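Local structure of formate-dependent phosphoribosylglycinamide formyltransferase (Mycobacterium tuberculosis H37Rv, 6KHR) at residues Ile222-Thr227 with Pro262-Thr267. The protein belongs to the ATP-grasp superfamily of multidomain enzymes. Sequence-based numbering, arbitrary orientation.
Sequences IEFLVT and PQKLST
The phenyl ring of Phe224 lies against the side-chain amide of Gln263, the two planes only 19° apart, with Gln263 NE2 3.4 Å above the ring plane and displaced toward its rim. CB of Glu223 sits over the centre of the opposite face, so the ring is sandwiched between its own sequence neighbour and the loop. At the edge, in the ring plane, comes the ammonium of Lys264, with Lys264 NZ 3.8 Å from Phe224 CE2. Lys264 CE and Leu265 CD2 approach the ring obliquely.

The amide is fixed in its rotation from both ends. Gln263 NE2 donates an almost straight bond (174°) to Lys264 O at 2.7 Å, meeting a lone pair in the carbonyl plane, while Gln263 OE1 accepts from Trp260 NE1. Gln263 leaves the backbone with CG anti to N, which puts Gln263 CG 3.8 Å from Val226 CG2, and then bends at chi2 (61°), which carries the amide over the ring. Glu223 OE1 stays 4.2 Å from Lys264 NZ, too far apart to count as a salt bridge, though the opposite charges probably attract.

No hydrogen bond joins the two segments. Glu223 and Phe224 form a classic beta bulge opposite Ile296 at the start of strand 224-235, which runs between strands 238-252 and 288-297 in the antiparallel sheet of the ATP-grasp region. Residues 262-267 lead from strand 256-261 into helix 267-284, N-capped by Ser266, and Leu265 packs on Pro246 and Ile296 from the two flanking strands.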
ATOM      1  N   ILE A 222      22.345  15.360 -20.785  1.00 43.85           N
ATOM      2  CA  ILE A 222      21.772  14.479 -19.779  1.00 52.27           C
ATOM      3  C   ILE A 222      21.190  13.250 -20.459  1.00 49.13           C
ATOM      4  O   ILE A 222      20.493  13.360 -21.472  1.00 49.57           O
ATOM      5  CB  ILE A 222      20.700  15.193 -18.935  1.00 62.83           C
ATOM      6  CG1 ILE A 222      21.317  16.391 -18.229  1.00 72.20           C
ATOM      7  CG2 ILE A 222      20.111  14.253 -17.886  1.00 65.02           C
ATOM      8  CD1 ILE A 222      20.305  17.316 -17.648  1.00 69.75           C
ATOM      9  N   GLU A 223      21.509  12.082 -19.918  1.00 49.27           N
ATOM     10  CA  GLU A 223      20.900  10.813 -20.315  1.00 45.97           C
ATOM     11  C   GLU A 223      19.624  10.611 -19.499  1.00 43.58           C
ATOM     12  O   GLU A 223      18.515  10.647 -20.038  1.00 44.63           O
ATOM     13  CB  GLU A 223      21.899   9.684 -20.070  1.00 60.10           C
ATOM     14  CG  GLU A 223      22.109   8.650 -21.133  1.00 67.29           C
ATOM     15  CD  GLU A 223      23.242   7.708 -20.736  1.00 84.04           C
ATOM     16  OE1 GLU A 223      23.010   6.495 -20.559  1.00 91.47           O
ATOM     17  OE2 GLU A 223      24.377   8.191 -20.575  1.00 91.77           O
ATOM     18  N   PHE A 224      19.775  10.413 -18.190  1.00 39.94           N
ATOM     19  CA  PHE A 224      18.667  10.121 -17.286  1.00 48.43           C
ATOM     20  C   PHE A 224      18.524  11.171 -16.197  1.00 34.06           C
ATOM     21  O   PHE A 224      19.514  11.618 -15.614  1.00 48.10           O
ATOM     22  CB  PHE A 224      18.835   8.785 -16.549  1.00 65.84           C
ATOM     23  CG  PHE A 224      19.512   7.727 -17.338  1.00 68.08           C
ATOM     24  CD1 PHE A 224      18.948   7.246 -18.504  1.00 67.33           C
ATOM     25  CD2 PHE A 224      20.691   7.169 -16.882  1.00 71.83           C
ATOM     26  CE1 PHE A 224      19.563   6.244 -19.219  1.00 69.95           C
ATOM     27  CE2 PHE A 224      21.319   6.168 -17.602  1.00 77.37           C
ATOM     28  CZ  PHE A 224      20.751   5.707 -18.770  1.00 76.32           C
ATOM     29  N   LEU A 225      17.284  11.526 -15.906  1.00 31.96           N
ATOM     30  CA  LEU A 225      16.934  12.000 -14.584  1.00 26.35           C
ATOM     31  C   LEU A 225      16.723  10.794 -13.673  1.00 30.82           C
ATOM     32  O   LEU A 225      16.149   9.776 -14.074  1.00 40.70           O
ATOM     33  CB  LEU A 225      15.683  12.864 -14.637  1.00 26.53           C
ATOM     34  CG  LEU A 225      15.842  13.991 -15.656  1.00 29.39           C
ATOM     35  CD1 LEU A 225      14.593  14.867 -15.713  1.00 26.61           C
ATOM     36  CD2 LEU A 225      17.100  14.823 -15.414  1.00 34.30           C
ATOM     37  N   VAL A 226      17.212  10.904 -12.446  1.00 35.20           N
ATOM     38  CA  VAL A 226      17.183   9.795 -11.500  1.00 44.59           C
ATOM     39  C   VAL A 226      16.820  10.322 -10.120  1.00 42.12           C
ATOM     40  O   VAL A 226      17.336  11.352  -9.673  1.00 34.85           O
ATOM     41  CB  VAL A 226      18.530   9.044 -11.486  1.00 44.22           C
ATOM     42  CG1 VAL A 226      18.747   8.343 -10.165  1.00 55.39           C
ATOM     43  CG2 VAL A 226      18.557   8.033 -12.626  1.00 47.01           C
ATOM     44  N   THR A 227      15.917   9.617  -9.448  1.00 43.73           N
ATOM     45  CA  THR A 227      15.606   9.893  -8.056  1.00 44.77           C
ATOM     46  C   THR A 227      16.264   8.842  -7.157  1.00 38.10           C
ATOM     47  O   THR A 227      16.011   7.644  -7.303  1.00 44.96           O
ATOM     48  CB  THR A 227      14.099   9.932  -7.831  1.00 45.33           C
ATOM     49  OG1 THR A 227      13.515  10.920  -8.692  1.00 50.65           O
ATOM     50  CG2 THR A 227      13.796  10.277  -6.368  1.00 33.69           C
ATOM     51  N   PRO A 262      14.354  -0.678 -11.339  1.00 39.88           N
ATOM     52  CA  PRO A 262      15.543   0.159 -11.202  1.00 38.29           C
ATOM     53  C   PRO A 262      16.042   0.751 -12.518  1.00 33.91           C
ATOM     54  O   PRO A 262      15.895   0.131 -13.558  1.00 37.35           O
ATOM     55  CB  PRO A 262      16.578  -0.821 -10.643  1.00 27.32           C
ATOM     56  CG  PRO A 262      16.194  -2.162 -11.226  1.00 27.37           C
ATOM     57  CD  PRO A 262      14.710  -2.092 -11.555  1.00 43.57           C
ATOM     58  N   GLN A 263      16.606   1.954 -12.451  1.00 40.43           N
ATOM     59  CA  GLN A 263      17.411   2.502 -13.533  1.00 33.37           C
ATOM     60  C   GLN A 263      18.836   1.970 -13.417  1.00 33.32           C
ATOM     61  O   GLN A 263      19.478   2.141 -12.377  1.00 35.18           O
ATOM     62  CB  GLN A 263      17.414   4.025 -13.465  1.00 26.47           C
ATOM     63  CG  GLN A 263      18.467   4.653 -14.373  1.00 24.63           C
ATOM     64  CD  GLN A 263      18.245   4.300 -15.837  1.00 34.90           C
ATOM     65  OE1 GLN A 263      17.176   4.589 -16.408  1.00 29.34           O
ATOM     66  NE2 GLN A 263      19.241   3.649 -16.449  1.00 31.68           N
ATOM     67  N   LYS A 264      19.342   1.330 -14.472  1.00 38.01           N
ATOM     68  CA  LYS A 264      20.706   0.812 -14.423  1.00 44.13           C
ATOM     69  C   LYS A 264      21.722   1.959 -14.460  1.00 41.95           C
ATOM     70  O   LYS A 264      21.561   2.944 -15.188  1.00 36.09           O
ATOM     71  CB  LYS A 264      20.966  -0.168 -15.575  1.00 54.60           C
ATOM     72  CG  LYS A 264      20.971   0.459 -16.990  1.00 87.94           C
ATOM     73  CD  LYS A 264      22.366   0.981 -17.434  1.00101.07           C
ATOM     74  CE  LYS A 264      22.271   2.353 -18.129  1.00 96.07           C
ATOM     75  NZ  LYS A 264      23.530   3.157 -18.121  1.00 83.39           N
ATOM     76  N   LEU A 265      22.772   1.824 -13.664  1.00 31.20           N
ATOM     77  CA  LEU A 265      23.886   2.747 -13.682  1.00 36.37           C
ATOM     78  C   LEU A 265      25.179   1.948 -13.722  1.00 44.28           C
ATOM     79  O   LEU A 265      25.251   0.814 -13.234  1.00 49.46           O
ATOM     80  CB  LEU A 265      23.867   3.666 -12.455  1.00 39.75           C
ATOM     81  CG  LEU A 265      22.601   4.502 -12.282  1.00 38.64           C
ATOM     82  CD1 LEU A 265      22.666   5.300 -11.009  1.00 42.59           C
ATOM     83  CD2 LEU A 265      22.451   5.429 -13.471  1.00 37.84           C
ATOM     84  N   SER A 266      26.207   2.549 -14.305  1.00 46.73           N
ATOM     85  CA  SER A 266      27.532   1.957 -14.213  1.00 40.88           C
ATOM     86  C   SER A 266      28.015   1.985 -12.770  1.00 30.44           C
ATOM     87  O   SER A 266      27.555   2.781 -11.938  1.00 39.32           O
ATOM     88  CB  SER A 266      28.515   2.704 -15.119  1.00 38.15           C
ATOM     89  OG  SER A 266      28.377   4.097 -14.954  1.00 46.19           O
ATOM     90  N   THR A 267      28.968   1.106 -12.471  1.00 25.54           N
ATOM     91  CA  THR A 267      29.610   1.160 -11.164  1.00 32.68           C
ATOM     92  C   THR A 267      30.051   2.585 -10.820  1.00 37.16           C
ATOM     93  O   THR A 267      29.750   3.091  -9.734  1.00 34.58           O
ATOM     94  CB  THR A 267      30.790   0.200 -11.125  1.00 46.65           C
ATOM     95  OG1 THR A 267      31.538   0.361 -12.336  1.00 75.80           O
ATOM     96  CG2 THR A 267      30.308  -1.221 -11.041  1.00 33.42           C
TER